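Local coordinates for fiber protein (Human adenovirus 14, PDB 3F0Y) that forms the trimeric knob at the tip of the viral fiber and probably takes part in attachment to cellular receptors, CD46 being one bound by several species B relatives, at residues F65-T70 and E186-A191; Y71-F76 and S178-D183; F118-T123 and M159-A164; T122-F127 and Y202-D207. All blocks are in the same frame, centred on the assembly; numbering follows the deposited sequence.

Contact 1 (F65-T70 and E186-A191)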
# COMPACT_ATOMS: atom_id res chain seq x y z
N PHE A 65 -4.75 25.64 12.37
CA PHE A 65 -4.47 24.29 11.91
C PHE A 65 -3.04 24.15 11.41
O PHE A 65 -2.34 23.20 11.75
CB PHE A 65 -5.45 23.86 10.81
CG PHE A 65 -5.27 22.44 10.37
CD1 PHE A 65 -5.72 21.40 11.17
CD2 PHE A 65 -4.63 22.13 9.18
CE1 PHE A 65 -5.55 20.08 10.79
CE2 PHE A 65 -4.46 20.81 8.78
CZ PHE A 65 -4.92 19.78 9.59
N ASN A 66 -2.60 25.11 10.60
CA ASN A 66 -1.24 25.12 10.08
C ASN A 66 -0.19 25.23 11.18
O ASN A 66 0.89 24.65 11.07
CB ASN A 66 -1.05 26.25 9.06
CG ASN A 66 -1.73 25.97 7.74
OD1 ASN A 66 -1.93 24.81 7.37
ND2 ASN A 66 -2.09 27.02 7.01
N MET A 67 -0.52 25.95 12.24
CA MET A 67 0.40 26.12 13.37
C MET A 67 0.49 24.89 14.28
O MET A 67 1.32 24.86 15.19
CB MET A 67 0.02 27.35 14.19
CG MET A 67 0.36 28.67 13.51
SD MET A 67 2.12 28.91 13.25
CE MET A 67 2.69 29.09 14.94
N LEU A 68 -0.35 23.88 14.04
CA LEU A 68 -0.25 22.61 14.78
C LEU A 68 1.12 21.96 14.59
O LEU A 68 1.58 21.22 15.45
CB LEU A 68 -1.36 21.64 14.38
CG LEU A 68 -2.81 22.04 14.69
CD1 LEU A 68 -3.76 20.94 14.23
CD2 LEU A 68 -3.00 22.33 16.17
N THR A 69 1.76 22.25 13.46
CA THR A 69 3.11 21.75 13.17
C THR A 69 4.18 22.25 14.15
O THR A 69 5.28 21.72 14.18
CB THR A 69 3.54 22.11 11.73
OG1 THR A 69 3.42 23.52 11.53
CG2 THR A 69 2.67 21.38 10.72
N THR A 70 3.85 23.27 14.95
CA THR A 70 4.79 23.80 15.94
C THR A 70 4.70 23.09 17.30
O THR A 70 5.48 23.39 18.21
CB THR A 70 4.59 25.31 16.16
OG1 THR A 70 3.30 25.55 16.74
CG2 THR A 70 4.71 26.07 14.84
N GLU A 186 7.99 21.96 13.28
CA GLU A 186 8.38 23.33 12.94
C GLU A 186 8.47 24.22 14.18
O GLU A 186 8.01 23.86 15.26
CB GLU A 186 7.35 23.95 11.99
CG GLU A 186 7.17 23.22 10.66
CD GLU A 186 8.35 23.40 9.71
OE1 GLU A 186 9.31 24.13 10.03
OE2 GLU A 186 8.30 22.80 8.61
N GLY A 187 9.09 25.38 13.99
CA GLY A 187 9.04 26.46 14.97
C GLY A 187 7.98 27.46 14.55
O GLY A 187 7.47 27.40 13.42
N GLN A 188 7.63 28.38 15.45
CA GLN A 188 6.63 29.40 15.16
C GLN A 188 6.97 30.19 13.89
O GLN A 188 6.07 30.54 13.12
CB GLN A 188 6.50 30.37 16.34
CG GLN A 188 5.75 29.78 17.53
CD GLN A 188 5.75 30.70 18.74
OE1 GLN A 188 4.70 30.96 19.33
NE2 GLN A 188 6.92 31.19 19.11
N THR A 189 8.25 30.46 13.68
CA THR A 189 8.71 31.27 12.55
C THR A 189 8.92 30.46 11.26
O THR A 189 8.99 31.04 10.18
CB THR A 189 10.02 32.01 12.90
OG1 THR A 189 11.04 31.07 13.25
CG2 THR A 189 9.79 32.97 14.06
N SER A 190 9.02 29.13 11.38
CA SER A 190 9.27 28.26 10.22
C SER A 190 8.01 27.56 9.69
O SER A 190 8.01 27.07 8.56
CB SER A 190 10.34 27.21 10.57
OG SER A 190 9.89 26.31 11.57
N ALA A 191 6.95 27.51 10.50
CA ALA A 191 5.70 26.89 10.07
C ALA A 191 5.09 27.65 8.89
O ALA A 191 5.15 28.87 8.83
CB ALA A 191 4.70 26.84 11.23

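Contact 2 (Y71-F76 and S178-D183)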
# COMPACT_ATOMS: atom_id res chain seq x y z
N TYR A 71 3.75 22.16 17.44
CA TYR A 71 3.51 21.47 18.71
C TYR A 71 4.07 20.04 18.70
O TYR A 71 4.09 19.40 17.66
CB TYR A 71 2.01 21.47 19.02
CG TYR A 71 1.44 22.85 19.22
CD1 TYR A 71 1.04 23.62 18.13
CD2 TYR A 71 1.31 23.40 20.49
CE1 TYR A 71 0.53 24.90 18.30
CE2 TYR A 71 0.79 24.68 20.67
CZ TYR A 71 0.40 25.42 19.57
OH TYR A 71 -0.11 26.69 19.74
N ARG A 72 4.53 19.58 19.87
CA ARG A 72 5.14 18.25 20.00
C ARG A 72 4.11 17.13 20.12
O ARG A 72 4.38 15.99 19.74
CB ARG A 72 6.06 18.21 21.23
CG ARG A 72 7.41 18.89 21.02
CD ARG A 72 8.12 19.19 22.34
NE ARG A 72 8.33 18.00 23.17
CZ ARG A 72 9.11 17.96 24.25
NH1 ARG A 72 9.76 19.04 24.66
NH2 ARG A 72 9.23 16.83 24.93
N ASN A 73 2.94 17.45 20.65
CA ASN A 73 1.87 16.48 20.87
C ASN A 73 0.60 16.97 20.20
O ASN A 73 -0.03 17.92 20.66
CB ASN A 73 1.63 16.25 22.37
CG ASN A 73 2.91 15.99 23.13
OD1 ASN A 73 3.41 16.85 23.85
ND2 ASN A 73 3.46 14.79 22.96
N ILE A 74 0.23 16.32 19.10
CA ILE A 74 -0.94 16.70 18.32
C ILE A 74 -1.72 15.47 17.91
O ILE A 74 -1.14 14.42 17.62
CB ILE A 74 -0.53 17.47 17.05
CG1 ILE A 74 0.00 18.86 17.39
CG2 ILE A 74 -1.71 17.60 16.08
CD1 ILE A 74 -1.05 19.81 17.94
N ASN A 75 -3.04 15.60 17.91
CA ASN A 75 -3.90 14.65 17.23
C ASN A 75 -5.11 15.37 16.64
O ASN A 75 -5.63 16.32 17.24
CB ASN A 75 -4.34 13.51 18.15
CG ASN A 75 -5.29 13.97 19.24
OD1 ASN A 75 -6.49 13.72 19.18
ND2 ASN A 75 -4.75 14.66 20.24
N PHE A 76 -5.52 14.95 15.45
CA PHE A 76 -6.74 15.45 14.84
C PHE A 76 -7.37 14.37 13.99
O PHE A 76 -6.67 13.57 13.36
CB PHE A 76 -6.48 16.73 14.03
CG PHE A 76 -5.40 16.60 13.00
CD1 PHE A 76 -4.09 16.94 13.29
CD2 PHE A 76 -5.70 16.16 11.71
CE1 PHE A 76 -3.09 16.84 12.34
CE2 PHE A 76 -4.70 16.06 10.75
CZ PHE A 76 -3.40 16.39 11.06
N SER A 178 -1.78 11.69 14.24
CA SER A 178 -1.21 12.05 15.53
C SER A 178 0.31 11.94 15.55
O SER A 178 0.91 11.20 14.77
CB SER A 178 -1.80 11.18 16.64
OG SER A 178 -1.38 9.83 16.51
N TRP A 179 0.92 12.69 16.46
CA TRP A 179 2.32 12.49 16.77
C TRP A 179 2.62 12.92 18.20
O TRP A 179 1.94 13.78 18.76
CB TRP A 179 3.23 13.21 15.78
CG TRP A 179 3.14 14.70 15.80
CD1 TRP A 179 3.82 15.55 16.62
CD2 TRP A 179 2.36 15.53 14.93
NE1 TRP A 179 3.49 16.85 16.33
CE2 TRP A 179 2.60 16.87 15.30
CE3 TRP A 179 1.47 15.26 13.88
CZ2 TRP A 179 1.98 17.94 14.66
CZ3 TRP A 179 0.85 16.33 13.24
CH2 TRP A 179 1.11 17.66 13.64
N ASN A 180 3.63 12.27 18.77
CA ASN A 180 4.10 12.54 20.13
C ASN A 180 5.62 12.42 20.14
O ASN A 180 6.16 11.32 20.26
CB ASN A 180 3.45 11.54 21.10
CG ASN A 180 3.85 11.77 22.55
OD1 ASN A 180 4.67 12.63 22.87
ND2 ASN A 180 3.26 10.98 23.45
N THR A 181 6.30 13.56 20.01
CA THR A 181 7.75 13.59 19.82
C THR A 181 8.45 14.54 20.79
O THR A 181 7.80 15.30 21.51
CB THR A 181 8.10 14.02 18.38
OG1 THR A 181 7.47 15.28 18.09
CG2 THR A 181 7.61 12.97 17.39
N GLY A 182 9.78 14.49 20.80
CA GLY A 182 10.59 15.38 21.62
C GLY A 182 10.82 16.74 20.99
O GLY A 182 11.10 17.72 21.68
N ASP A 183 10.70 16.80 19.66
CA ASP A 183 10.83 18.05 18.91
C ASP A 183 9.66 18.18 17.94
O ASP A 183 9.30 17.20 17.28
CB ASP A 183 12.15 18.07 18.13
CG ASP A 183 13.37 18.09 19.04
OD1 ASP A 183 13.43 18.97 19.94
OD2 ASP A 183 14.27 17.25 18.85

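Contact 3 (F118-T123 and M159-A164)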
# COMPACT_ATOMS: atom_id res chain seq x y z
N PHE A 118 -18.88 1.75 -2.06
CA PHE A 118 -17.63 2.38 -1.64
C PHE A 118 -17.44 2.29 -0.12
O PHE A 118 -16.36 2.57 0.39
CB PHE A 118 -17.58 3.86 -2.05
CG PHE A 118 -17.37 4.07 -3.52
CD1 PHE A 118 -18.45 4.24 -4.38
CD2 PHE A 118 -16.09 4.11 -4.05
CE1 PHE A 118 -18.25 4.44 -5.74
CE2 PHE A 118 -15.88 4.32 -5.40
CZ PHE A 118 -16.96 4.48 -6.25
N MET A 119 -18.50 1.90 0.59
CA MET A 119 -18.51 1.94 2.05
C MET A 119 -17.76 0.77 2.67
O MET A 119 -17.65 -0.29 2.06
CB MET A 119 -19.95 1.92 2.56
CG MET A 119 -20.79 3.11 2.14
SD MET A 119 -20.16 4.65 2.83
CE MET A 119 -19.15 5.25 1.49
N PRO A 120 -17.25 0.97 3.90
CA PRO A 120 -16.65 -0.15 4.63
C PRO A 120 -17.71 -1.17 5.02
O PRO A 120 -18.75 -0.81 5.57
CB PRO A 120 -16.06 0.52 5.87
CG PRO A 120 -16.84 1.76 6.05
CD PRO A 120 -17.19 2.22 4.67
N SER A 121 -17.45 -2.44 4.70
CA SER A 121 -18.38 -3.52 4.97
C SER A 121 -18.75 -3.60 6.45
O SER A 121 -17.88 -3.62 7.31
CB SER A 121 -17.78 -4.86 4.53
OG SER A 121 -18.52 -5.95 5.05
N THR A 122 -20.05 -3.63 6.73
CA THR A 122 -20.53 -3.85 8.10
C THR A 122 -20.34 -5.31 8.52
O THR A 122 -20.39 -5.62 9.71
CB THR A 122 -22.01 -3.45 8.26
OG1 THR A 122 -22.81 -4.15 7.30
CG2 THR A 122 -22.18 -1.95 8.08
N THR A 123 -20.13 -6.19 7.54
CA THR A 123 -19.80 -7.59 7.83
C THR A 123 -18.34 -7.71 8.25
O THR A 123 -18.03 -8.44 9.18
CB THR A 123 -20.07 -8.50 6.61
OG1 THR A 123 -21.43 -8.33 6.19
CG2 THR A 123 -19.84 -9.96 6.97
N MET A 159 -10.40 3.97 12.01
CA MET A 159 -11.42 3.08 12.55
C MET A 159 -12.61 3.09 11.60
O MET A 159 -13.16 4.14 11.30
CB MET A 159 -11.85 3.49 13.95
CG MET A 159 -12.70 2.43 14.65
SD MET A 159 -13.15 2.83 16.35
CE MET A 159 -14.33 4.15 16.08
N LEU A 160 -12.99 1.90 11.14
CA LEU A 160 -14.13 1.75 10.25
C LEU A 160 -15.34 1.33 11.06
O LEU A 160 -15.27 0.40 11.87
CB LEU A 160 -13.83 0.70 9.18
CG LEU A 160 -12.58 0.98 8.34
CD1 LEU A 160 -12.34 -0.15 7.36
CD2 LEU A 160 -12.70 2.31 7.61
N ASN A 161 -16.46 2.02 10.85
CA ASN A 161 -17.73 1.71 11.52
C ASN A 161 -17.58 1.69 13.05
O ASN A 161 -17.30 2.74 13.64
CB ASN A 161 -18.31 0.41 10.95
CG ASN A 161 -18.65 0.52 9.47
OD1 ASN A 161 -18.86 1.62 8.95
ND2 ASN A 161 -18.71 -0.61 8.79
N GLN A 162 -17.75 0.53 13.68
CA GLN A 162 -17.61 0.35 15.13
C GLN A 162 -18.71 1.02 15.95
O GLN A 162 -19.43 0.35 16.69
CB GLN A 162 -16.22 0.80 15.62
CG GLN A 162 -16.01 0.66 17.13
CD GLN A 162 -16.39 -0.71 17.66
OE1 GLN A 162 -15.95 -1.73 17.14
NE2 GLN A 162 -17.22 -0.73 18.70
N ARG A 163 -18.83 2.34 15.84
CA ARG A 163 -19.82 3.07 16.63
C ARG A 163 -20.46 4.20 15.82
O ARG A 163 -19.77 4.98 15.16
CB ARG A 163 -19.19 3.56 17.95
CG ARG A 163 -18.99 5.06 18.12
CD ARG A 163 -18.22 5.36 19.41
NE ARG A 163 -16.84 5.78 19.14
CZ ARG A 163 -16.47 7.03 18.85
NH1 ARG A 163 -17.36 8.01 18.80
NH2 ARG A 163 -15.19 7.29 18.62
N ALA A 164 -21.79 4.25 15.83
CA ALA A 164 -22.54 5.29 15.14
C ALA A 164 -22.88 6.40 16.13
O ALA A 164 -22.95 6.15 17.33
CB ALA A 164 -23.81 4.71 14.54

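Contact 4 (T122-F127 and Y202-D207)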
# COMPACT_ATOMS: atom_id res chain seq x y z
N THR A 122 -20.05 -3.63 6.73
CA THR A 122 -20.53 -3.85 8.10
C THR A 122 -20.34 -5.31 8.52
O THR A 122 -20.39 -5.62 9.71
CB THR A 122 -22.01 -3.45 8.26
OG1 THR A 122 -22.81 -4.15 7.30
CG2 THR A 122 -22.18 -1.95 8.08
N THR A 123 -20.13 -6.19 7.54
CA THR A 123 -19.80 -7.59 7.83
C THR A 123 -18.34 -7.71 8.25
O THR A 123 -18.03 -8.44 9.18
CB THR A 123 -20.07 -8.50 6.61
OG1 THR A 123 -21.43 -8.33 6.19
CG2 THR A 123 -19.84 -9.96 6.97
N ALA A 124 -17.45 -7.00 7.56
CA ALA A 124 -16.02 -6.99 7.90
C ALA A 124 -15.74 -6.09 9.10
O ALA A 124 -14.89 -6.40 9.94
CB ALA A 124 -15.19 -6.54 6.70
N TYR A 125 -16.46 -4.96 9.17
CA TYR A 125 -16.25 -3.94 10.19
C TYR A 125 -17.59 -3.64 10.88
O TYR A 125 -18.32 -2.73 10.48
CB TYR A 125 -15.65 -2.68 9.55
CG TYR A 125 -14.56 -3.03 8.57
CD1 TYR A 125 -14.77 -2.91 7.20
CD2 TYR A 125 -13.34 -3.53 9.00
CE1 TYR A 125 -13.78 -3.25 6.29
CE2 TYR A 125 -12.34 -3.87 8.11
CZ TYR A 125 -12.57 -3.73 6.75
OH TYR A 125 -11.60 -4.07 5.84
N PRO A 126 -17.93 -4.44 11.91
CA PRO A 126 -19.24 -4.34 12.52
C PRO A 126 -19.43 -3.11 13.40
O PRO A 126 -18.46 -2.42 13.72
CB PRO A 126 -19.32 -5.61 13.38
CG PRO A 126 -17.92 -5.94 13.70
CD PRO A 126 -17.10 -5.48 12.54
N PHE A 127 -20.68 -2.84 13.75
CA PHE A 127 -21.03 -1.83 14.74
C PHE A 127 -21.37 -2.52 16.05
O PHE A 127 -22.00 -3.58 16.05
CB PHE A 127 -22.23 -1.00 14.29
CG PHE A 127 -21.90 0.05 13.28
CD1 PHE A 127 -22.01 -0.21 11.92
CD2 PHE A 127 -21.49 1.32 13.68
CE1 PHE A 127 -21.72 0.76 10.99
CE2 PHE A 127 -21.19 2.29 12.75
CZ PHE A 127 -21.30 2.01 11.39
N TYR A 202 -6.56 0.05 2.78
CA TYR A 202 -7.51 -0.82 2.09
C TYR A 202 -8.53 -1.37 3.06
O TYR A 202 -8.23 -1.61 4.23
CB TYR A 202 -6.76 -1.96 1.39
CG TYR A 202 -5.52 -1.49 0.66
CD1 TYR A 202 -5.52 -1.29 -0.71
CD2 TYR A 202 -4.35 -1.21 1.36
CE1 TYR A 202 -4.39 -0.85 -1.38
CE2 TYR A 202 -3.21 -0.77 0.71
CZ TYR A 202 -3.24 -0.59 -0.65
OH TYR A 202 -2.10 -0.15 -1.29
N TYR A 203 -9.75 -1.56 2.57
CA TYR A 203 -10.79 -2.18 3.37
C TYR A 203 -11.77 -2.93 2.49
O TYR A 203 -11.95 -2.61 1.31
CB TYR A 203 -11.49 -1.16 4.27
CG TYR A 203 -12.21 -0.02 3.58
CD1 TYR A 203 -13.46 -0.20 3.00
CD2 TYR A 203 -11.65 1.26 3.54
CE1 TYR A 203 -14.13 0.86 2.39
CE2 TYR A 203 -12.31 2.32 2.93
CZ TYR A 203 -13.55 2.11 2.36
OH TYR A 203 -14.21 3.15 1.75
N ILE A 204 -12.39 -3.96 3.08
CA ILE A 204 -13.36 -4.78 2.38
C ILE A 204 -14.63 -3.96 2.22
O ILE A 204 -15.17 -3.44 3.20
CB ILE A 204 -13.67 -6.07 3.15
CG1 ILE A 204 -12.41 -6.94 3.24
CG2 ILE A 204 -14.80 -6.85 2.48
CD1 ILE A 204 -12.52 -8.09 4.21
N ARG A 205 -15.10 -3.83 0.99
CA ARG A 205 -16.21 -2.93 0.73
C ARG A 205 -17.58 -3.59 0.89
O ARG A 205 -17.74 -4.80 0.73
CB ARG A 205 -16.07 -2.24 -0.63
CG ARG A 205 -16.04 -3.14 -1.85
CD ARG A 205 -15.61 -2.31 -3.06
NE ARG A 205 -15.65 -3.04 -4.33
CZ ARG A 205 -16.76 -3.39 -4.97
NH1 ARG A 205 -17.96 -3.10 -4.47
NH2 ARG A 205 -16.68 -4.04 -6.12
N GLU A 206 -18.55 -2.75 1.25
CA GLU A 206 -19.94 -3.15 1.37
C GLU A 206 -20.47 -3.52 -0.01
O GLU A 206 -19.93 -3.07 -1.02
CB GLU A 206 -20.74 -1.98 1.97
CG GLU A 206 -22.23 -2.20 2.21
CD GLU A 206 -22.55 -2.91 3.51
OE1 GLU A 206 -21.67 -3.60 4.07
OE2 GLU A 206 -23.69 -2.77 3.98
N ASP A 207 -21.51 -4.34 -0.05
CA ASP A 207 -22.19 -4.66 -1.30
C ASP A 207 -23.36 -3.71 -1.53
O ASP A 207 -23.97 -3.23 -0.57
CB ASP A 207 -22.68 -6.10 -1.29
CG ASP A 207 -21.55 -7.09 -1.20
OD1 ASP A 207 -21.53 -7.89 -0.24
OD2 ASP A 207 -20.66 -7.07 -2.09
O HOH W 1 -22.13 -6.14 4.70
O HOH W 2 -24.82 -2.59 6.39

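Contact 1 (F65-T70 and E186-A191)
Asn66 faces Ala191 through its backbone, the carbonyl O lying near the alanine methyl, while its side-chain OD1 takes a hydrogen bond from Leu194 N, just beyond 186-191. Met67 follows with a flexible, unbranched chain bent at chi2 (-63°) and chi3 (-68°). The bends bring SD to 3.9 Å from Ala191 CB and set CE 4.0 Å from Gln188 CA, where the two side chains cross obliquely. These residues belong to the two long loops, CD and IJ, that link the opposing sheets of the knob's antiparallel beta sandwich; the first carries a short helix running into a 3-10 turn. In that turn Thr69 directs OG1 back to Asn66 O, 2.8 Å away, so the hydroxyl is satisfied locally although Ala191 CB packs 3.6 Å from OG1. Its carbonyl O accepts Glu186 N at 2.9 Å, a bent bond (142°) from above the carbonyl plane. The aliphatic part of Glu186 runs alongside Thr69, and its carboxylate turns away to Ser190 OG, Tyr144 OH and Ser147 N. Thr70 does likewise: its beta-branch turns OG1 back to the carbonyl three residues earlier, Met67 O at 2.6 Å, and the methyl outward. That CG2 meets Gly187 O and, at 3.7 Å, Ala191 CB, a small methyl that fits among these side chains, while Thr70 CA sends a C-H toward Glu186 O, 3.3 Å away.

Contact 2 (Y71-F76 and S178-D183)
The Trp179 indole carries Ile74 on one face and receives Tyr71 O at its edge, while Ile74 CG2 lies in plane at the edge of the Phe76 ring. Ile74 CB sits over the six-membered ring, 3.7 Å from its centroid, in a CH-pi contact, with CG1 and CG2 spreading toward CZ2 and CH2; a branched side chain suits this broad surface. Trp179 NE1 donates to Tyr71 O at 2.9 Å, almost straight (165°) and close to the ring plane, so the one polar group of a buried indole is satisfied. Phe76 CE1 comes obliquely to Trp179 CZ3, 4.1 Å away. Arg72 was modelled in two positions; in one its guanidinium face lies against Gly182 O, and the NE bond to Thr181 O is doubtful.

Between these groups the backbones pair as antiparallel strands: Ile74 and Trp179 form the hydrogen-bonded pair, with Ile74 N to Trp179 O at 3.1 Å and Trp179 N to Ile74 O at 2.9 Å. Asn73 with Asn180 and Asn75 with Ser178 are the non-hydrogen-bonded pairs on the other face, where small and polar residues suit an exposed surface. Strand 73-82 is an outermost strand of the GHID sheet within this chain; strand 171-180 lies between it and strand 151-160, whose Phe152 meets Trp179 edge-to-face, while Leu68, in the 3-10 segment 67-70, packs on Ile74 and Phe76.

Contact 3 (F118-T123 and M159-A164)
With CG placed beside its backbone N and anti to its carbonyl carbon (chi1 -63°), Asn161 extends its amide across to Pro120, and a small chi2 of -23° turns ND2 toward the proline carbonyl. The contact joins the start of the HI loop, just past strand 151-160 of the knob sandwich, to the long connection between strands D and G. Asn161 has a positive phi of 54°, a backbone shape that asparagine tolerates comparatively well. It leads straight into a classic gamma turn centred on Gln162, closed by Arg163 N to Asn161 O at 2.7 Å.

ND2 gives a nearly straight hydrogen bond to Pro120 O at 3.2 Å; the acceptor lies close to the amide plane, although the donor sits well above the carbonyl plane of Pro120. ND2 also donates to Tyr125 O, and OD1 accepts from Cys172 N. Two carbonyls of the D-G connection and one N-H of strand 171-180 thus grip one buried amide, fixing its rotation and satisfying both of its ends, a task well matched to a short side chain carrying both donor and acceptor.

Pro120 suits the other side: its rigid ring has no N-H to satisfy, and its CB meets Leu160 while its CG meets Asn161. CB packs on Leu160 CB at 4.0 Å, with both leucine methyls close by, and Tyr203 adjoins both residues. The ring's CG comes obliquely to the amide, 3.5 Å from Asn161 OD1. Thr122 approaches the same amide at about a right angle, its methyl CG2 3.8 Å from Asn161 ND2.

Contact 4 (T122-F127 and Y202-D207)
Two backbone N-H groups, one from each segment, are met by side chains of the other. Ile204 N donates to Tyr125 OH at 2.9 Å in a nearly straight bond. Thr122 N donates to Glu206 OE1 at 3.1 Å, also nearly straight, reaching the oxygen from above the carboxylate plane. Tyrosine is long enough for its hydroxyl to reach the end of strand 199-204, with Ile204 N lying near the plane of its ring. Glu206, bent at chi2 (83°), brings its carboxylate to Thr122 N. Two waters extend this link: one bridges Glu206 OE1 and Thr123 OG1, donating to OE1 at 2.7 Å, and the other joins Glu206 OE2 to Thr122 OG1. OE2 is further bound by Tyr171 OH.

Around these bonds the packing is apolar. Tyr125 and Tyr203 cross at about a right angle, with Tyr125 CE1 3.7 Å from Tyr203 CB, while the hydroxyl of Tyr203 is taken up by Phe118 O. Ala124 CB lies over one face of the Tyr125 ring and touches Ile204 CB at 3.9 Å, a single small methyl that meets both ring and strand. The contact thereby fastens the connection between strands D and G onto the last strand of the knob sandwich, next to the trimer interface: Ile204 packs on Val21 of the third subunit, and Asp207 forms a salt bridge with Lys102 of that subunit. Surrounded by an amide N-H, a tyrosine hydroxyl and two donating waters, the Glu206 carboxylate is probably favoured in its ionised form.

Following the chain from the N terminus, 65-70 and then 71-76 come first, and both wait for partners more than a hundred residues later. Contact 3 closes the shortest loop, from 118-123 to 159-164; contact 2 encloses it, and contact 1 encloses contact 2. Contact 4 overlaps contact 3 at Thr122 and Thr123 but runs on to 202-207, so it crosses contacts 1 and 2. Contacts 1 and 2 touch at one end of the sandwich, joining the CD and IJ loops to the edge of the GHID sheet. Contacts 3 and 4, with centres about 5 Å apart, tie the D-G connection to strands 151-160 and 199-204 at the other end, beside the third subunit.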